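Local structure of phospho-2-dehydro-3-deoxyheptonate aldolase (Francisella tularensis, 3TQK) at residues V55-I60 and E299-A304; I87-F92 and G295-S300; E68-L73 and M133-A138; K102-D107 and L120-N125; G181-T186 and I229-A234. The protein probably catalyses the condensation of phosphoenolpyruvate with D-erythrose 4-phosphate to give 3-deoxy-D-arabino-heptulosonate 7-phosphate, the first step of chorismate biosynthesis. All blocks are in the same frame, centred on the assembly; numbering follows the deposited sequence.

Contact 1: residues V55-I60 and E299-A304. With MN (manganese (II) ion), chain B.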
# COMPACT_ATOMS: atom_id res chain seq x y z
N VAL A 55 -2.62 -20.35 13.10
CA VAL A 55 -3.57 -21.29 12.57
C VAL A 55 -4.98 -20.80 12.86
O VAL A 55 -5.29 -20.39 13.97
CB VAL A 55 -3.35 -22.70 13.17
CG1 VAL A 55 -3.52 -22.68 14.68
CG2 VAL A 55 -4.31 -23.70 12.55
N GLY A 56 -5.83 -20.84 11.84
CA GLY A 56 -7.22 -20.48 12.03
C GLY A 56 -7.91 -20.26 10.71
O GLY A 56 -7.36 -20.58 9.66
N PRO A 57 -9.14 -19.73 10.76
CA PRO A 57 -9.95 -19.46 9.57
C PRO A 57 -9.30 -18.46 8.62
O PRO A 57 -8.55 -17.59 9.06
CB PRO A 57 -11.23 -18.86 10.16
CG PRO A 57 -11.30 -19.41 11.54
CD PRO A 57 -9.89 -19.47 12.00
N CYS A 58 -9.60 -18.59 7.33
CA CYS A 58 -9.10 -17.64 6.34
C CYS A 58 -9.43 -16.22 6.80
O CYS A 58 -8.55 -15.37 6.90
CB CYS A 58 -9.69 -17.91 4.95
SG CYS A 58 -9.30 -16.60 3.72
N SER A 59 -10.72 -16.00 7.09
CA SER A 59 -11.20 -14.72 7.60
C SER A 59 -12.39 -14.97 8.51
O SER A 59 -13.13 -15.93 8.31
CB SER A 59 -11.64 -13.84 6.43
OG SER A 59 -12.76 -14.45 5.78
N ILE A 60 -12.57 -14.13 9.53
CA ILE A 60 -13.70 -14.29 10.44
C ILE A 60 -14.95 -13.68 9.79
O ILE A 60 -14.91 -12.57 9.24
CB ILE A 60 -13.43 -13.64 11.81
CG1 ILE A 60 -12.18 -14.27 12.48
CG2 ILE A 60 -14.67 -13.74 12.73
CD1 ILE A 60 -12.32 -15.72 12.93
N GLU A 299 -4.40 -22.48 7.19
CA GLU A 299 -5.78 -21.99 7.11
C GLU A 299 -6.71 -23.14 7.46
O GLU A 299 -6.76 -24.15 6.77
CB GLU A 299 -6.09 -21.37 5.73
CG GLU A 299 -5.59 -19.92 5.60
CD GLU A 299 -6.00 -19.22 4.29
OE1 GLU A 299 -5.90 -19.83 3.20
OE2 GLU A 299 -6.40 -18.04 4.37
N SER A 300 -7.41 -22.98 8.58
CA SER A 300 -8.12 -24.07 9.23
C SER A 300 -9.47 -23.60 9.76
O SER A 300 -9.61 -22.46 10.19
CB SER A 300 -7.26 -24.60 10.38
OG SER A 300 -8.00 -25.41 11.28
N ASN A 301 -10.46 -24.49 9.75
CA ASN A 301 -11.80 -24.15 10.30
C ASN A 301 -12.49 -25.41 10.83
O ASN A 301 -11.88 -26.47 10.88
CB ASN A 301 -12.66 -23.45 9.22
CG ASN A 301 -13.53 -22.31 9.79
OD1 ASN A 301 -14.06 -22.39 10.90
ND2 ASN A 301 -13.68 -21.25 9.00
N LEU A 302 -13.75 -25.27 11.23
CA LEU A 302 -14.52 -26.38 11.78
C LEU A 302 -14.92 -27.37 10.70
O LEU A 302 -14.75 -28.58 10.87
CB LEU A 302 -15.76 -25.85 12.50
CG LEU A 302 -15.49 -24.98 13.73
CD1 LEU A 302 -16.75 -24.24 14.18
CD2 LEU A 302 -14.91 -25.83 14.86
N VAL A 303 -15.47 -26.86 9.60
CA VAL A 303 -15.83 -27.68 8.43
C VAL A 303 -14.86 -27.35 7.29
O VAL A 303 -14.46 -26.19 7.13
CB VAL A 303 -17.30 -27.43 7.99
CG1 VAL A 303 -17.66 -28.25 6.74
CG2 VAL A 303 -18.25 -27.73 9.14
N ALA A 304 -14.48 -28.36 6.52
CA ALA A 304 -13.49 -28.20 5.45
C ALA A 304 -14.05 -27.43 4.24
O ALA A 304 -15.26 -27.37 4.03
CB ALA A 304 -12.94 -29.56 5.01
MN MN B . -6.84 -16.62 2.99
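The manganese site of this class-I DAHP synthase is assembled where a TIM barrel closes on itself, and Cys-58 and Glu-299 bring two of its ligands, from the loop after the first strand and from the end of the last. Glu-299 OE2 lies 2.0 Å from the manganese ion, and Cys-58 SG binds the same ion at a longer 2.6 Å; His-266 and Asp-322 complete the protein ligands. The sulfur stands anti to the backbone N of Cys-58 (chi1 171°), which swings it from the loop after strand 51-56 toward the metal, while the extended glutamate reaches in from strand 293-299. The other carboxylate oxygen, OE1, is hydrogen-bonded to Ser-265, a second-shell partner that would fix the rotation of the carboxylate. In the backbone behind these two ligands, Gly-56 pairs with Glu-299 in a parallel bridge, and Ser-300 N donates to Gly-56 O over 2.6 Å. Past the bridge, the Pro-57 ring packs against the amide of Asn-301, the two side chains crossing at about a right angle. Asn-301 OD1 accepts a hydrogen bond of 2.9 Å from the next backbone amide, Leu-302 N.

Contact 2: residues I87-F92 and G295-S300; sequences IMRVYF and GVMIES. With MN (manganese (II) ion), chain B.
At the C-terminal mouth of the TIM barrel, where active sites of this fold lie, Arg-89 of the second strand reaches toward Met-297 and Glu-299 of the eighth. The two strands are not partners in the sheet: their short axes pass 8.7 Å apart, at 42° to each other, and strand 51-56 runs between them, so the meeting is made by side chains. Arg-89 starts with CG anti to its own backbone nitrogen (chi1 -175°) and stays extended as far as NE, which carries the guanidinium into the barrel opening. There it is layered. The ring of Tyr-91 covers one face, with Arg-89 CZ 3.7 Å above the ring plane and over its centre, and the opposite face receives the side chain of Glu-299. Arg-89 NH2 is 3.4 Å from Glu-299 OE2, the oxygen that binds manganese, but the guanidinium and carboxylate planes stand 77° apart and no hydrogen bond joins them. Instead NE and NH2 are held by the carbonyl oxygens of Pro-57 and Cys-58. The selenomethionine Met-297, bent at its last torsion, brings its methyl CE to the guanidinium edge, 3.4 Å from Arg-89 NH1, and beside Tyr-91 OH. A water weakly links Arg-89 NH1 with Ile-298 O. Trp-156 of strand 156-159 packs on both Tyr-91 and Met-297 within the barrel, while strand 137-140 flanks strand 84-89 on the side away from 51-56, and Val-90 packs outward on helix 116-132.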
# COMPACT_ATOMS: atom_id res chain seq x y z
N ILE A 87 -0.73 -19.82 17.82
CA ILE A 87 -1.30 -18.48 17.78
C ILE A 87 -2.51 -18.54 16.88
O ILE A 87 -2.42 -18.99 15.74
CB ILE A 87 -0.32 -17.45 17.20
CG1 ILE A 87 0.96 -17.40 18.05
CG2 ILE A 87 -0.99 -16.07 17.14
CD1 ILE A 87 2.00 -16.47 17.50
N MSE A 88 -3.66 -18.11 17.37
CA MSE A 88 -4.86 -18.19 16.56
C MSE A 88 -4.99 -17.06 15.57
O MSE A 88 -4.89 -15.89 15.92
CB MSE A 88 -6.13 -18.21 17.36
CG MSE A 88 -7.31 -18.23 16.38
SE MSE A 88 -8.81 -18.87 17.18
CE MSE A 88 -10.23 -18.38 15.91
N ARG A 89 -5.31 -17.45 14.34
CA ARG A 89 -5.48 -16.54 13.23
C ARG A 89 -6.86 -15.90 13.32
O ARG A 89 -7.89 -16.59 13.25
CB ARG A 89 -5.32 -17.35 11.95
CG ARG A 89 -5.35 -16.58 10.66
CD ARG A 89 -5.52 -17.55 9.49
NE ARG A 89 -5.98 -16.78 8.34
CZ ARG A 89 -5.19 -16.17 7.47
NH1 ARG A 89 -3.88 -16.28 7.56
NH2 ARG A 89 -5.73 -15.46 6.48
N VAL A 90 -6.89 -14.58 13.50
CA VAL A 90 -8.14 -13.85 13.61
C VAL A 90 -8.12 -12.70 12.60
O VAL A 90 -7.83 -11.55 12.96
CB VAL A 90 -8.36 -13.31 15.05
CG1 VAL A 90 -9.81 -12.93 15.26
CG2 VAL A 90 -7.93 -14.34 16.10
N TYR A 91 -8.43 -13.03 11.34
CA TYR A 91 -8.32 -12.06 10.24
C TYR A 91 -9.65 -11.42 9.91
O TYR A 91 -10.68 -12.09 9.87
CB TYR A 91 -7.73 -12.72 9.00
CG TYR A 91 -6.22 -12.75 9.01
CD1 TYR A 91 -5.52 -13.20 10.13
CD2 TYR A 91 -5.48 -12.31 7.92
CE1 TYR A 91 -4.14 -13.23 10.15
CE2 TYR A 91 -4.09 -12.34 7.94
CZ TYR A 91 -3.42 -12.81 9.06
OH TYR A 91 -2.04 -12.86 9.09
N PHE A 92 -9.64 -10.12 9.66
CA PHE A 92 -10.89 -9.37 9.49
C PHE A 92 -11.04 -8.75 8.10
O PHE A 92 -11.88 -7.87 7.90
CB PHE A 92 -11.00 -8.29 10.57
CG PHE A 92 -11.11 -8.84 11.96
CD1 PHE A 92 -12.17 -9.65 12.32
CD2 PHE A 92 -10.14 -8.56 12.91
CE1 PHE A 92 -12.29 -10.15 13.60
CE2 PHE A 92 -10.25 -9.05 14.20
CZ PHE A 92 -11.32 -9.86 14.54
N GLY A 295 8.47 -20.90 11.81
CA GLY A 295 7.00 -20.86 11.86
C GLY A 295 6.31 -21.23 10.56
O GLY A 295 6.92 -21.23 9.49
N VAL A 296 5.02 -21.58 10.69
CA VAL A 296 4.16 -21.83 9.55
C VAL A 296 2.80 -21.16 9.76
O VAL A 296 2.46 -20.77 10.88
CB VAL A 296 3.98 -23.33 9.29
CG1 VAL A 296 5.32 -23.97 8.96
CG2 VAL A 296 3.32 -24.03 10.49
N MSE A 297 2.06 -20.99 8.67
CA MSE A 297 0.66 -20.58 8.73
C MSE A 297 -0.19 -21.67 8.13
O MSE A 297 0.17 -22.25 7.11
CB MSE A 297 0.41 -19.30 7.95
CG MSE A 297 1.47 -18.23 8.12
SE MSE A 297 0.84 -16.50 7.46
CE MSE A 297 -0.69 -16.27 8.66
N ILE A 298 -1.32 -21.95 8.77
CA ILE A 298 -2.28 -22.93 8.28
C ILE A 298 -3.65 -22.28 8.27
O ILE A 298 -4.02 -21.60 9.22
CB ILE A 298 -2.36 -24.13 9.22
CG1 ILE A 298 -1.01 -24.84 9.31
CG2 ILE A 298 -3.46 -25.10 8.77
CD1 ILE A 298 -0.95 -25.83 10.45
N GLU A 299 -4.40 -22.48 7.19
CA GLU A 299 -5.78 -21.99 7.11
C GLU A 299 -6.71 -23.14 7.46
O GLU A 299 -6.76 -24.15 6.77
CB GLU A 299 -6.09 -21.37 5.73
CG GLU A 299 -5.59 -19.92 5.60
CD GLU A 299 -6.00 -19.22 4.29
OE1 GLU A 299 -5.90 -19.83 3.20
OE2 GLU A 299 -6.40 -18.04 4.37
N SER A 300 -7.41 -22.98 8.58
CA SER A 300 -8.12 -24.07 9.23
C SER A 300 -9.47 -23.60 9.76
O SER A 300 -9.61 -22.46 10.19
CB SER A 300 -7.26 -24.60 10.38
OG SER A 300 -8.00 -25.41 11.28
MN MN B . -6.84 -16.62 2.99
O HOH W 1 -2.84 -19.29 8.32

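Contact 3: residues E68-L73 and M133-A138; sequences EYATKL and MGLPCA
Met-133, a selenomethionine just past helix 116-132, opens the contact by laying its terminal methyl on helix 63-80. Its side chain is bent at the last torsion (chi3 43°), which turns CE toward the helix, 3.7 Å from Ala-70 CB and equally near Thr-71 N, the next backbone nitrogen. The CB of Thr-71 is directed away, and its hydroxyl is hydrogen-bonded within the helix to Ile-67 O. Gly-134 follows, and its positive phi ends helix 116-132 in a Schellman motif, reversing the chain toward the barrel without touching the residues of 68-73. With the direction changed, Leu-135 supplies the larger part of the contact. Its two methyl groups divide the work. CD1 is pressed against Ala-70, 3.5 Å from Ala-70 CB, which is tighter than usual for two carbons, and 3.4 Å from Ala-70 O. CD2 reaches one turn further along the helix and meets Leu-73 CD2 at 4.1 Å, the two leucine side chains running at a slant to each other. The small Ala-70 thus lies under both Met-133 and Leu-135; the side chains meet by apolar contact, with no hydrogen bond across. Beyond Pro-136 the chain enters strand 137-140, where Cys-137 turns to Leu-127 and Leu-130 of helix 116-132, and Ala-138 pairs through its backbone with strand 84-89. Helix 63-80 also lies on strand 84-89 through Ala-70 and Met-88. The arrangement belongs to the outer helical layer of a TIM barrel: here the turn between helix 116-132 and strand 137-140 packs on helix 63-80.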
# COMPACT_ATOMS: atom_id res chain seq x y z
N GLU A 68 -16.15 -21.13 19.23
CA GLU A 68 -16.15 -22.59 19.26
C GLU A 68 -14.85 -23.18 18.72
O GLU A 68 -14.30 -24.11 19.31
CB GLU A 68 -17.33 -23.19 18.51
CG GLU A 68 -17.48 -24.69 18.73
CD GLU A 68 -18.64 -25.29 17.97
OE1 GLU A 68 -18.53 -26.45 17.54
OE2 GLU A 68 -19.67 -24.60 17.80
N TYR A 69 -14.35 -22.65 17.60
CA TYR A 69 -13.06 -23.07 17.04
C TYR A 69 -11.95 -22.89 18.07
O TYR A 69 -11.11 -23.77 18.26
CB TYR A 69 -12.73 -22.27 15.77
CG TYR A 69 -11.43 -22.71 15.10
CD1 TYR A 69 -10.23 -22.10 15.42
CD2 TYR A 69 -11.41 -23.73 14.17
CE1 TYR A 69 -9.05 -22.49 14.83
CE2 TYR A 69 -10.24 -24.14 13.57
CZ TYR A 69 -9.06 -23.51 13.90
OH TYR A 69 -7.87 -23.90 13.32
N ALA A 70 -11.95 -21.73 18.73
CA ALA A 70 -10.91 -21.37 19.69
C ALA A 70 -10.86 -22.33 20.85
O ALA A 70 -9.78 -22.70 21.31
CB ALA A 70 -11.11 -19.97 20.19
N THR A 71 -12.04 -22.73 21.33
CA THR A 71 -12.15 -23.71 22.39
C THR A 71 -11.43 -25.01 22.03
O THR A 71 -10.65 -25.54 22.82
CB THR A 71 -13.62 -24.01 22.71
OG1 THR A 71 -14.32 -22.78 22.90
CG2 THR A 71 -13.75 -24.91 23.95
N LYS A 72 -11.71 -25.51 20.83
CA LYS A 72 -11.05 -26.71 20.34
C LYS A 72 -9.55 -26.50 20.24
O LYS A 72 -8.78 -27.37 20.63
CB LYS A 72 -11.63 -27.14 18.98
CG LYS A 72 -12.95 -27.93 19.08
CD LYS A 72 -13.52 -28.28 17.69
CE LYS A 72 -13.94 -29.75 17.59
NZ LYS A 72 -14.91 -30.16 18.64
N LEU A 73 -9.12 -25.35 19.73
CA LEU A 73 -7.70 -25.07 19.61
C LEU A 73 -7.02 -25.01 20.99
O LEU A 73 -5.98 -25.61 21.20
CB LEU A 73 -7.47 -23.76 18.84
CG LEU A 73 -6.06 -23.51 18.33
CD1 LEU A 73 -5.66 -24.52 17.26
CD2 LEU A 73 -5.95 -22.10 17.80
N MSE A 133 -9.36 -16.19 27.04
CA MSE A 133 -9.30 -17.65 27.17
C MSE A 133 -7.85 -18.16 27.25
O MSE A 133 -7.63 -19.35 27.43
CB MSE A 133 -9.97 -18.33 25.98
CG MSE A 133 -11.48 -18.18 25.91
SE MSE A 133 -12.08 -18.64 24.10
CE MSE A 133 -10.97 -20.22 23.85
N GLY A 134 -6.88 -17.25 27.08
CA GLY A 134 -5.47 -17.61 27.14
C GLY A 134 -4.86 -17.94 25.78
O GLY A 134 -3.77 -18.52 25.74
N LEU A 135 -5.54 -17.57 24.69
CA LEU A 135 -5.08 -17.84 23.33
C LEU A 135 -4.44 -16.60 22.74
O LEU A 135 -5.11 -15.58 22.58
CB LEU A 135 -6.23 -18.25 22.40
CG LEU A 135 -6.55 -19.73 22.24
CD1 LEU A 135 -7.89 -19.90 21.48
CD2 LEU A 135 -5.43 -20.49 21.55
N PRO A 136 -3.17 -16.69 22.36
CA PRO A 136 -2.59 -15.59 21.60
C PRO A 136 -3.25 -15.49 20.23
O PRO A 136 -3.62 -16.52 19.65
CB PRO A 136 -1.13 -15.98 21.42
CG PRO A 136 -0.91 -17.22 22.21
CD PRO A 136 -2.22 -17.80 22.56
N CYS A 137 -3.35 -14.26 19.72
CA CYS A 137 -4.03 -13.98 18.46
C CYS A 137 -3.16 -13.25 17.43
O CYS A 137 -2.33 -12.41 17.79
CB CYS A 137 -5.26 -13.13 18.74
SG CYS A 137 -6.52 -14.00 19.63
N ALA A 138 -3.42 -13.55 16.15
CA ALA A 138 -2.78 -12.95 14.99
C ALA A 138 -3.80 -12.23 14.11
O ALA A 138 -4.92 -12.70 13.96
CB ALA A 138 -2.09 -14.04 14.16

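Contact 4: residues K102-D107 and L120-N125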
# COMPACT_ATOMS: atom_id res chain seq x y z
N LYS A 102 -15.35 -7.26 1.60
CA LYS A 102 -14.02 -6.90 2.09
C LYS A 102 -13.68 -7.64 3.38
O LYS A 102 -12.50 -7.76 3.72
CB LYS A 102 -13.93 -5.39 2.38
CG LYS A 102 -13.18 -4.54 1.35
CD LYS A 102 -14.11 -3.81 0.36
CE LYS A 102 -13.62 -2.38 0.10
NZ LYS A 102 -14.58 -1.52 -0.61
N GLY A 103 -14.69 -8.10 4.12
CA GLY A 103 -14.43 -8.71 5.40
C GLY A 103 -15.32 -8.22 6.51
O GLY A 103 -16.21 -7.41 6.29
N PHE A 104 -15.06 -8.72 7.71
CA PHE A 104 -15.96 -8.56 8.85
C PHE A 104 -15.97 -7.13 9.40
O PHE A 104 -17.01 -6.64 9.82
CB PHE A 104 -15.58 -9.55 9.96
CG PHE A 104 -16.53 -9.56 11.13
CD1 PHE A 104 -16.18 -8.96 12.33
CD2 PHE A 104 -17.77 -10.15 11.03
CE1 PHE A 104 -17.04 -8.96 13.41
CE2 PHE A 104 -18.66 -10.15 12.11
CZ PHE A 104 -18.29 -9.54 13.31
N ILE A 105 -14.83 -6.47 9.40
CA ILE A 105 -14.81 -5.07 9.83
C ILE A 105 -15.61 -4.18 8.87
O ILE A 105 -16.39 -3.35 9.30
CB ILE A 105 -13.35 -4.55 10.01
CG1 ILE A 105 -12.76 -5.16 11.29
CG2 ILE A 105 -13.30 -3.05 10.09
CD1 ILE A 105 -11.25 -4.88 11.49
N ASN A 106 -15.42 -4.37 7.57
CA ASN A 106 -16.06 -3.51 6.57
C ASN A 106 -17.56 -3.73 6.50
O ASN A 106 -18.32 -2.79 6.27
CB ASN A 106 -15.44 -3.74 5.18
CG ASN A 106 -15.88 -2.70 4.15
OD1 ASN A 106 -15.47 -1.55 4.21
ND2 ASN A 106 -16.71 -3.12 3.19
N ASP A 107 -18.00 -4.97 6.71
CA ASP A 107 -19.39 -5.32 6.52
C ASP A 107 -19.74 -6.57 7.33
O ASP A 107 -19.93 -7.65 6.75
CB ASP A 107 -19.64 -5.52 5.02
CG ASP A 107 -21.08 -5.77 4.68
OD1 ASP A 107 -22.00 -5.27 5.36
OD2 ASP A 107 -21.29 -6.46 3.67
N LEU A 120 -15.91 -3.05 13.98
CA LEU A 120 -14.77 -2.78 14.83
C LEU A 120 -15.07 -3.21 16.24
O LEU A 120 -14.21 -3.77 16.90
CB LEU A 120 -14.37 -1.29 14.80
CG LEU A 120 -13.63 -0.85 13.55
CD1 LEU A 120 -13.63 0.69 13.39
CD2 LEU A 120 -12.21 -1.40 13.59
N ARG A 121 -16.29 -2.96 16.69
CA ARG A 121 -16.71 -3.32 18.03
C ARG A 121 -16.70 -4.81 18.26
O ARG A 121 -16.16 -5.29 19.26
CB ARG A 121 -18.10 -2.76 18.31
CG ARG A 121 -18.58 -2.96 19.73
CD ARG A 121 -19.98 -2.38 19.90
NE ARG A 121 -19.96 -0.92 19.86
CZ ARG A 121 -19.62 -0.14 20.88
NH1 ARG A 121 -19.26 -0.65 22.06
NH2 ARG A 121 -19.64 1.18 20.73
N LEU A 122 -17.29 -5.56 17.33
CA LEU A 122 -17.30 -7.03 17.46
C LEU A 122 -15.90 -7.65 17.26
O LEU A 122 -15.58 -8.68 17.85
CB LEU A 122 -18.32 -7.62 16.50
CG LEU A 122 -19.78 -7.20 16.76
CD1 LEU A 122 -20.74 -7.95 15.83
CD2 LEU A 122 -20.20 -7.42 18.22
N ALA A 123 -15.06 -7.01 16.45
CA ALA A 123 -13.70 -7.49 16.21
C ALA A 123 -12.91 -7.40 17.50
O ALA A 123 -12.27 -8.38 17.92
CB ALA A 123 -13.01 -6.69 15.09
N ARG A 124 -12.96 -6.24 18.14
CA ARG A 124 -12.27 -6.07 19.40
C ARG A 124 -12.83 -7.03 20.44
O ARG A 124 -12.06 -7.65 21.16
CB ARG A 124 -12.39 -4.64 19.92
CG ARG A 124 -11.54 -4.40 21.17
CD ARG A 124 -11.77 -3.04 21.79
NE ARG A 124 -11.18 -3.03 23.12
CZ ARG A 124 -9.88 -2.94 23.36
NH1 ARG A 124 -9.01 -2.81 22.37
NH2 ARG A 124 -9.45 -2.97 24.61
N ASN A 125 -14.15 -7.14 20.51
CA ASN A 125 -14.78 -8.01 21.50
C ASN A 125 -14.40 -9.47 21.29
O ASN A 125 -14.22 -10.22 22.26
CB ASN A 125 -16.32 -7.85 21.56
CG ASN A 125 -16.89 -8.02 22.97
OD1 ASN A 125 -16.35 -8.77 23.77
ND2 ASN A 125 -17.96 -7.30 23.28
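This is an apolar contact between a loop and a helix on the outside of the TIM barrel: Phe-104 and Ile-105, in the long connection after strand 84-89, rest on the first turns of helix 116-132 to which that connection leads. Phe-104 meets the helix with the edge of its ring. Leu-122 CB lies in the ring plane, 3.6 Å from Phe-104 CE1, and Leu-122 CD1 extends the touch to Phe-104 CZ at 3.9 Å; the two side chains are set nearly perpendicular. Ile-105 uses two branches, each with its own partner. CG2, trans to the backbone nitrogen, faces Leu-120 CD2 at 4.0 Å, whereas CG1, on the other branch, approaches Ala-123 CB at 4.1 Å. Leu-120 and Ala-123, about one turn apart, both face Ile-105 from the helix. The backbones come near here too, with 5.5 Å between the CA atoms of Ile-105 and Leu-120. No hydrogen bond crosses the contact. Phe-92, just past strand 84-89, packs on both Ile-105 and Ala-123 and so ties the contact to the barrel, and Leu-120 also touches Leu-19 of helix 16-22.

Contact 5: residues G181-T186 and I229-A234; sequences GFKNAT and ILRGGA
Lys-183 lies across Ile-229 and Arg-231, its aliphatic chain reaching from the end of the fifth strand of the TIM barrel over the end of its parallel neighbour, the sixth, and the residues just after it. Lys-183 CG is 3.9 Å from Ile-229 CD1, and further out CD is equally far from Arg-231 CG, the lysine and arginine crossing at about a right angle. Lys-183 NZ forms a salt bridge with Asp-263 on the next strand and also donates to a water that accepts from Arg-231 NH2. Ile-229 sends CD1 over the backbone of Gly-181, 3.5 Å from Gly-181 C. Backbone bonds set the register: Ile-229 N donates to Phe-182 O at 2.9 Å, and Asn-184 N to Ile-229 O. Past the strands, Asn-184 points its side chain into the bend at Leu-230 to Gly-232. Arg-231 begins with CG wedged between its backbone nitrogen and carbonyl carbon (chi1 49°) and coils at the next two torsions, which lets NH1 come back to Gly-232 O at 3.1 Å from above the carbonyl plane. Thr-186 OG1 is hydrogen-bonded to Glu-165 of the second subunit. The last bond between the segments runs from Ala-234 N to a lone pair of Thr-186 O, 3.0 Å away, in the carbonyl plane.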
# COMPACT_ATOMS: atom_id res chain seq x y z
N GLY A 181 5.26 -10.18 10.66
CA GLY A 181 5.74 -10.83 9.47
C GLY A 181 5.28 -10.08 8.22
O GLY A 181 4.16 -9.55 8.18
N PHE A 182 6.15 -10.03 7.21
CA PHE A 182 5.88 -9.36 5.94
C PHE A 182 5.85 -10.40 4.83
O PHE A 182 6.85 -11.08 4.58
CB PHE A 182 6.98 -8.36 5.60
CG PHE A 182 7.06 -7.17 6.53
CD1 PHE A 182 7.61 -7.30 7.79
CD2 PHE A 182 6.61 -5.93 6.13
CE1 PHE A 182 7.70 -6.19 8.65
CE2 PHE A 182 6.72 -4.82 6.99
CZ PHE A 182 7.26 -4.96 8.23
N LYS A 183 4.73 -10.49 4.14
CA LYS A 183 4.57 -11.46 3.07
C LYS A 183 5.37 -11.05 1.83
O LYS A 183 5.52 -9.86 1.56
CB LYS A 183 3.09 -11.63 2.73
CG LYS A 183 2.32 -12.34 3.85
CD LYS A 183 1.02 -12.97 3.39
CE LYS A 183 0.82 -14.35 4.03
NZ LYS A 183 -0.37 -15.06 3.47
N ASN A 184 5.91 -12.02 1.10
CA ASN A 184 6.55 -11.69 -0.16
C ASN A 184 5.49 -11.19 -1.13
O ASN A 184 4.30 -11.29 -0.85
CB ASN A 184 7.37 -12.86 -0.72
CG ASN A 184 6.52 -14.02 -1.19
OD1 ASN A 184 5.86 -13.94 -2.23
ND2 ASN A 184 6.60 -15.13 -0.47
N ALA A 185 5.93 -10.59 -2.23
CA ALA A 185 5.02 -9.94 -3.17
C ALA A 185 4.14 -10.95 -3.92
O ALA A 185 4.49 -12.12 -4.05
CB ALA A 185 5.81 -9.08 -4.15
N THR A 186 3.01 -10.47 -4.45
CA THR A 186 2.08 -11.35 -5.17
C THR A 186 2.75 -12.03 -6.37
O THR A 186 2.37 -13.14 -6.74
CB THR A 186 0.79 -10.61 -5.61
OG1 THR A 186 1.12 -9.57 -6.53
CG2 THR A 186 0.06 -10.02 -4.40
N ILE A 229 7.51 -13.72 5.59
CA ILE A 229 6.60 -14.84 5.41
C ILE A 229 6.68 -15.24 3.95
O ILE A 229 6.45 -14.40 3.09
CB ILE A 229 5.14 -14.46 5.71
CG1 ILE A 229 5.00 -13.91 7.13
CG2 ILE A 229 4.21 -15.68 5.48
CD1 ILE A 229 3.73 -13.12 7.35
N LEU A 230 6.98 -16.50 3.68
CA LEU A 230 7.00 -17.02 2.31
C LEU A 230 5.63 -17.64 1.99
O LEU A 230 5.16 -18.50 2.72
CB LEU A 230 8.11 -18.06 2.13
CG LEU A 230 9.56 -17.58 2.34
CD1 LEU A 230 10.52 -18.76 2.35
CD2 LEU A 230 9.97 -16.55 1.29
N ARG A 231 5.01 -17.19 0.90
CA ARG A 231 3.61 -17.54 0.60
C ARG A 231 3.34 -17.74 -0.89
O ARG A 231 2.19 -17.64 -1.32
CB ARG A 231 2.66 -16.46 1.16
CG ARG A 231 3.04 -15.02 0.82
CD ARG A 231 2.72 -14.60 -0.61
NE ARG A 231 1.28 -14.51 -0.86
CZ ARG A 231 0.71 -14.45 -2.06
NH1 ARG A 231 1.44 -14.50 -3.17
NH2 ARG A 231 -0.61 -14.35 -2.15
N GLY A 232 4.37 -18.02 -1.66
CA GLY A 232 4.21 -18.25 -3.09
C GLY A 232 3.91 -16.99 -3.89
O GLY A 232 4.18 -15.88 -3.43
N GLY A 233 3.36 -17.18 -5.08
CA GLY A 233 3.08 -16.07 -6.00
C GLY A 233 3.25 -16.51 -7.44
O GLY A 233 3.43 -17.69 -7.69
N ALA A 234 3.22 -15.56 -8.37
CA ALA A 234 3.29 -15.88 -9.81
C ALA A 234 4.55 -16.67 -10.19
O ALA A 234 4.51 -17.46 -11.13
CB ALA A 234 3.19 -14.60 -10.64
O HOH W 2 -1.32 -14.28 0.90

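The five contacts illustrate how one TIM barrel serves both shape and chemistry. Contacts 1 and 2, with centres about 8 Å apart, share Glu-299 and the manganese ion, and the hydrogen bond from Arg-89 NE to Pro-57 O (2.8 Å) joins them. Contact 5 reaches the same mouth from across the barrel: Met-297 SE of contact 2 lies 4.0 Å from CE of Lys-183, a residue whose side chain is about 7 Å from the manganese ion. Contacts 3 and 4 belong to the outer layer, yet each touches contact 1: Tyr-69 OH lies 2.5 Å from Ser-300 OG, probably hydrogen-bonded, and Ile-60 O is 3.2 Å from Phe-104 CB. Contacts 3 and 5 lie on opposite sides of the chain's centre, about 26 Å apart between centres.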